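PDB 4MO7: transcriptional regulator I2 from Pseudomonas fluorescens A506, which probably acts as a TetR-family transcriptional regulator that binds DNA through a helix-turn-helix domain, and is a superantigen associated with Crohn's disease. Local coordinates for residues A[147-158]-A[171-182]. Numbering follows the deposited sequence. Where two conformers were deposited one is given.
Sequences RDVYEQIWLQVL and VFITRRFLTGAL
Arg175 lies flat on the indole of Trp154 in a cation-pi stack that joins two successive helices of the TetR-like C-terminal domain, 137-163 and 171-183. Its CZ stands 3.4 Å from the centroid of the five-membered ring of Trp154, and the two planes are only 10° apart. A broad indole suits this place because it offers an electron-rich face to a buried cation while its CZ3 still reaches CD2 of Leu178 at 3.4 Å. Stacking uses a face and leaves the in-plane N-H groups available: NE gives an almost straight bond (175°) to the syn lone pair of Glu151 OE1 at 2.9 Å. Glutamate fits here because its flat carboxylate lies nearly coplanar with the guanidinium. NH2 of Arg175 forms a salt bridge with Glu113, which also accepts from the Tyr150 hydroxyl, so two carboxylates share this cation and probably stabilise its charge. Arg147 joins the salt-bridge network at Glu151 by charge alone.

Arg175 is a knob among Glu151, Trp154, Leu155 and Leu158; CG anti to the backbone N (chi1 171°) and a bend at chi2 carry its head to the indole. Toward the N-terminal end of helix 171-183 the packing turns apolar, with Leu158 CB 3.8 Å from Val171 CG1 and Leu155 CD2 3.9 Å from Phe172 CD1. On the guanidinium face opposite Trp154 sits Thr179, whose small OG1 hydroxyl fits there while bonding to Arg175 O at 2.8 Å.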
loop_
_atom_site.group_PDB
_atom_site.type_symbol
_atom_site.label_atom_id
_atom_site.label_comp_id
_atom_site.label_asym_id
_atom_site.label_seq_id
_atom_site.Cartn_x
_atom_site.Cartn_y
_atom_site.Cartn_z
ATOM N N ARG A 147 -13.861 -10.757 6.843
ATOM C CA ARG A 147 -12.897 -10.473 5.756
ATOM C C ARG A 147 -12.551 -11.789 5.042
ATOM O O ARG A 147 -12.359 -11.796 3.838
ATOM C CB ARG A 147 -11.618 -9.882 6.328
ATOM C CG ARG A 147 -10.487 -9.849 5.344
ATOM C CD ARG A 147 -10.734 -8.802 4.313
ATOM N NE ARG A 147 -9.461 -8.308 3.813
ATOM C CZ ARG A 147 -9.321 -7.675 2.661
ATOM N NH1 ARG A 147 -10.386 -7.471 1.897
ATOM N NH2 ARG A 147 -8.124 -7.246 2.273
ATOM N N ASP A 148 -12.490 -12.892 5.787
ATOM C CA ASP A 148 -12.170 -14.192 5.179
ATOM C C ASP A 148 -13.194 -14.529 4.118
ATOM O O ASP A 148 -12.818 -14.976 3.013
ATOM C CB ASP A 148 -12.154 -15.314 6.243
ATOM C CG ASP A 148 -11.641 -16.632 5.703
ATOM O OD1 ASP A 148 -10.773 -16.626 4.811
ATOM O OD2 ASP A 148 -12.076 -17.694 6.205
ATOM N N VAL A 149 -14.472 -14.340 4.439
ATOM C CA VAL A 149 -15.578 -14.655 3.493
ATOM C C VAL A 149 -15.480 -13.768 2.253
ATOM O O VAL A 149 -15.678 -14.231 1.093
ATOM C CB VAL A 149 -16.925 -14.474 4.167
ATOM C CG1 VAL A 149 -18.026 -14.563 3.168
ATOM C CG2 VAL A 149 -17.078 -15.558 5.281
ATOM N N TYR A 150 -15.152 -12.493 2.487
ATOM C CA TYR A 150 -14.966 -11.528 1.386
ATOM C C TYR A 150 -13.875 -12.022 0.484
ATOM O O TYR A 150 -14.018 -12.026 -0.731
ATOM C CB TYR A 150 -14.575 -10.183 2.006
ATOM C CG TYR A 150 -14.229 -9.062 1.026
ATOM C CD1 TYR A 150 -12.935 -8.902 0.539
ATOM C CD2 TYR A 150 -15.192 -8.121 0.696
ATOM C CE1 TYR A 150 -12.616 -7.799 -0.326
ATOM C CE2 TYR A 150 -14.883 -7.040 -0.134
ATOM C CZ TYR A 150 -13.623 -6.922 -0.659
ATOM O OH TYR A 150 -13.400 -5.860 -1.509
ATOM N N GLU A 151 -12.785 -12.488 1.072
ATOM C CA GLU A 151 -11.676 -12.948 0.245
ATOM C C GLU A 151 -12.020 -14.194 -0.515
ATOM O O GLU A 151 -11.493 -14.417 -1.601
ATOM C CB GLU A 151 -10.368 -13.141 1.018
ATOM C CG GLU A 151 -9.742 -11.851 1.574
ATOM C CD GLU A 151 -9.246 -10.934 0.452
ATOM O OE1 GLU A 151 -8.713 -11.474 -0.552
ATOM O OE2 GLU A 151 -9.469 -9.702 0.600
ATOM N N GLN A 152 -12.834 -15.077 0.085
ATOM C CA GLN A 152 -13.209 -16.288 -0.615
ATOM C C GLN A 152 -14.034 -15.983 -1.869
ATOM O O GLN A 152 -13.930 -16.685 -2.852
ATOM C CB GLN A 152 -13.971 -17.258 0.345
ATOM C CG GLN A 152 -13.018 -17.719 1.455
ATOM C CD GLN A 152 -13.569 -18.911 2.216
ATOM O OE1 GLN A 152 -14.790 -19.076 2.264
ATOM N NE2 GLN A 152 -12.680 -19.761 2.791
ATOM N N ILE A 153 -14.793 -14.902 -1.869
ATOM C CA ILE A 153 -15.525 -14.514 -3.108
ATOM C C ILE A 153 -14.518 -14.142 -4.222
ATOM O O ILE A 153 -14.627 -14.613 -5.379
ATOM C CB ILE A 153 -16.435 -13.313 -2.848
ATOM C CG1 ILE A 153 -17.625 -13.695 -1.949
ATOM C CG2 ILE A 153 -17.013 -12.798 -4.167
ATOM C CD1 ILE A 153 -18.373 -12.410 -1.596
ATOM N N TRP A 154 -13.507 -13.358 -3.858
ATOM C CA TRP A 154 -12.414 -13.055 -4.793
ATOM C C TRP A 154 -11.724 -14.297 -5.303
ATOM O O TRP A 154 -11.483 -14.464 -6.539
ATOM C CB TRP A 154 -11.356 -12.178 -4.177
ATOM C CG TRP A 154 -11.656 -10.735 -4.175
ATOM C CD1 TRP A 154 -12.241 -9.973 -3.189
ATOM C CD2 TRP A 154 -11.384 -9.858 -5.264
ATOM N NE1 TRP A 154 -12.331 -8.645 -3.594
ATOM C CE2 TRP A 154 -11.803 -8.553 -4.877
ATOM C CE3 TRP A 154 -10.840 -10.061 -6.542
ATOM C CZ2 TRP A 154 -11.668 -7.441 -5.726
ATOM C CZ3 TRP A 154 -10.680 -8.952 -7.368
ATOM C CH2 TRP A 154 -11.110 -7.661 -6.949
ATOM N N LEU A 155 -11.443 -15.224 -4.389
ATOM C CA LEU A 155 -10.750 -16.425 -4.825
ATOM C C LEU A 155 -11.648 -17.280 -5.727
ATOM O O LEU A 155 -11.183 -17.865 -6.678
ATOM C CB LEU A 155 -10.237 -17.270 -3.636
ATOM C CG LEU A 155 -9.249 -16.494 -2.764
ATOM C CD1 LEU A 155 -8.916 -17.269 -1.436
ATOM C CD2 LEU A 155 -7.949 -16.170 -3.541
ATOM N N GLN A 156 -12.933 -17.374 -5.433
ATOM C CA GLN A 156 -13.863 -18.084 -6.351
ATOM C C GLN A 156 -13.834 -17.517 -7.769
ATOM O O GLN A 156 -13.626 -18.255 -8.729
ATOM C CB GLN A 156 -15.285 -18.022 -5.792
ATOM C CG GLN A 156 -16.417 -18.530 -6.710
ATOM C CD GLN A 156 -16.327 -20.033 -6.951
ATOM O OE1 GLN A 156 -15.816 -20.802 -6.097
ATOM N NE2 GLN A 156 -16.808 -20.473 -8.129
ATOM N N VAL A 157 -14.008 -16.211 -7.867
ATOM C CA VAL A 157 -14.072 -15.520 -9.155
ATOM C C VAL A 157 -12.740 -15.545 -9.893
ATOM O O VAL A 157 -12.712 -15.801 -11.111
ATOM C CB VAL A 157 -14.552 -14.108 -8.925
ATOM C CG1 VAL A 157 -14.393 -13.162 -10.198
ATOM C CG2 VAL A 157 -16.006 -14.149 -8.473
ATOM N N LEU A 158 -11.627 -15.301 -9.195
ATOM C CA LEU A 158 -10.341 -15.417 -9.859
ATOM C C LEU A 158 -10.057 -16.890 -10.234
ATOM O O LEU A 158 -9.465 -17.154 -11.283
ATOM C CB LEU A 158 -9.211 -14.851 -9.014
ATOM C CG LEU A 158 -9.298 -13.371 -8.686
ATOM C CD1 LEU A 158 -8.241 -12.967 -7.627
ATOM C CD2 LEU A 158 -9.056 -12.542 -9.972
ATOM N N VAL A 171 -3.398 -17.983 -8.475
ATOM C CA VAL A 171 -4.608 -17.244 -8.145
ATOM C C VAL A 171 -4.444 -16.478 -6.836
ATOM O O VAL A 171 -4.907 -15.335 -6.723
ATOM C CB VAL A 171 -5.809 -18.179 -8.024
ATOM C CG1 VAL A 171 -6.968 -17.435 -7.380
ATOM C CG2 VAL A 171 -6.226 -18.676 -9.413
ATOM N N PHE A 172 -3.817 -17.096 -5.821
ATOM C CA PHE A 172 -3.738 -16.442 -4.545
ATOM C C PHE A 172 -2.797 -15.270 -4.639
ATOM O O PHE A 172 -3.064 -14.238 -4.023
ATOM C CB PHE A 172 -3.155 -17.383 -3.506
ATOM C CG PHE A 172 -3.967 -18.650 -3.359
ATOM C CD1 PHE A 172 -5.090 -18.632 -2.564
ATOM C CD2 PHE A 172 -3.625 -19.809 -4.064
ATOM C CE1 PHE A 172 -5.878 -19.773 -2.417
ATOM C CE2 PHE A 172 -4.412 -20.968 -3.927
ATOM C CZ PHE A 172 -5.545 -20.930 -3.138
ATOM N N ILE A 173 -1.718 -15.434 -5.397
ATOM C CA ILE A 173 -0.694 -14.365 -5.487
ATOM C C ILE A 173 -1.280 -13.237 -6.359
ATOM O O ILE A 173 -1.091 -12.045 -6.060
ATOM C CB ILE A 173 0.669 -14.868 -6.029
ATOM C CG1 ILE A 173 1.299 -15.896 -5.037
ATOM C CG2 ILE A 173 1.638 -13.642 -6.274
ATOM C CD1 ILE A 173 0.986 -15.680 -3.592
ATOM N N THR A 174 -2.038 -13.610 -7.385
ATOM C CA THR A 174 -2.707 -12.601 -8.227
ATOM C C THR A 174 -3.597 -11.750 -7.317
ATOM O O THR A 174 -3.636 -10.500 -7.420
ATOM C CB THR A 174 -3.544 -13.238 -9.326
ATOM O OG1 THR A 174 -2.664 -13.906 -10.228
ATOM C CG2 THR A 174 -4.307 -12.170 -10.109
ATOM N N ARG A 175 -4.301 -12.397 -6.376
ATOM C CA ARG A 175 -5.153 -11.584 -5.493
ATOM C C ARG A 175 -4.326 -10.663 -4.566
ATOM O O ARG A 175 -4.677 -9.477 -4.388
ATOM C CB ARG A 175 -6.082 -12.499 -4.672
ATOM C CG ARG A 175 -6.872 -11.781 -3.547
ATOM C CD ARG A 175 -7.795 -10.651 -4.145
ATOM N NE ARG A 175 -8.392 -9.939 -2.973
ATOM C CZ ARG A 175 -8.842 -8.684 -2.985
ATOM N NH1 ARG A 175 -8.743 -7.935 -4.101
ATOM N NH2 ARG A 175 -9.273 -8.144 -1.854
ATOM N N ARG A 176 -3.205 -11.174 -4.021
ATOM C CA ARG A 176 -2.334 -10.346 -3.177
ATOM C C ARG A 176 -1.822 -9.109 -3.967
ATOM O O ARG A 176 -1.760 -8.025 -3.418
ATOM C CB ARG A 176 -1.122 -11.123 -2.753
ATOM C CG ARG A 176 -1.414 -12.433 -1.991
ATOM C CD ARG A 176 -1.789 -12.101 -0.621
ATOM N NE ARG A 176 -1.673 -13.301 0.230
ATOM C CZ ARG A 176 -1.787 -13.252 1.551
ATOM N NH1 ARG A 176 -1.681 -14.351 2.292
ATOM N NH2 ARG A 176 -2.012 -12.086 2.127
ATOM N N PHE A 177 -1.458 -9.286 -5.232
ATOM C CA PHE A 177 -0.920 -8.139 -6.022
ATOM C C PHE A 177 -2.066 -7.185 -6.293
ATOM O O PHE A 177 -1.919 -5.969 -6.211
ATOM C CB PHE A 177 -0.412 -8.649 -7.397
ATOM C CG PHE A 177 0.974 -9.339 -7.376
ATOM C CD1 PHE A 177 1.956 -9.008 -6.470
ATOM C CD2 PHE A 177 1.247 -10.332 -8.311
ATOM C CE1 PHE A 177 3.251 -9.675 -6.482
ATOM C CE2 PHE A 177 2.487 -10.982 -8.373
ATOM C CZ PHE A 177 3.480 -10.686 -7.453
ATOM N N LEU A 178 -3.228 -7.708 -6.664
ATOM C CA LEU A 178 -4.381 -6.841 -6.944
ATOM C C LEU A 178 -4.859 -6.069 -5.711
ATOM O O LEU A 178 -5.215 -4.863 -5.778
ATOM C CB LEU A 178 -5.531 -7.688 -7.573
ATOM C CG LEU A 178 -6.686 -6.971 -8.248
ATOM C CD1 LEU A 178 -6.221 -6.051 -9.408
ATOM C CD2 LEU A 178 -7.698 -8.028 -8.734
ATOM N N THR A 179 -4.754 -6.714 -4.545
ATOM C CA THR A 179 -5.088 -6.034 -3.275
ATOM C C THR A 179 -4.224 -4.781 -3.139
ATOM O O THR A 179 -4.734 -3.694 -2.846
ATOM C CB THR A 179 -4.897 -6.957 -2.061
ATOM O OG1 THR A 179 -5.794 -8.076 -2.199
ATOM C CG2 THR A 179 -5.339 -6.219 -0.843
ATOM N N GLY A 180 -2.922 -4.940 -3.357
ATOM C CA GLY A 180 -1.988 -3.821 -3.214
ATOM C C GLY A 180 -2.183 -2.777 -4.301
ATOM O O GLY A 180 -2.069 -1.547 -4.051
ATOM N N ALA A 181 -2.440 -3.237 -5.522
ATOM C CA ALA A 181 -2.585 -2.281 -6.641
ATOM C C ALA A 181 -3.807 -1.426 -6.449
ATOM O O ALA A 181 -3.774 -0.229 -6.736
ATOM C CB ALA A 181 -2.670 -3.059 -8.001
ATOM N N LEU A 182 -4.909 -2.031 -5.998
ATOM C CA LEU A 182 -6.159 -1.251 -5.798
ATOM C C LEU A 182 -6.068 -0.342 -4.579
ATOM O O LEU A 182 -6.500 0.834 -4.639
ATOM C CB LEU A 182 -7.397 -2.198 -5.665
ATOM C CG LEU A 182 -7.655 -3.045 -6.924
ATOM C CD1 LEU A 182 -9.000 -3.807 -6.878
ATOM C CD2 LEU A 182 -7.725 -2.174 -8.226
#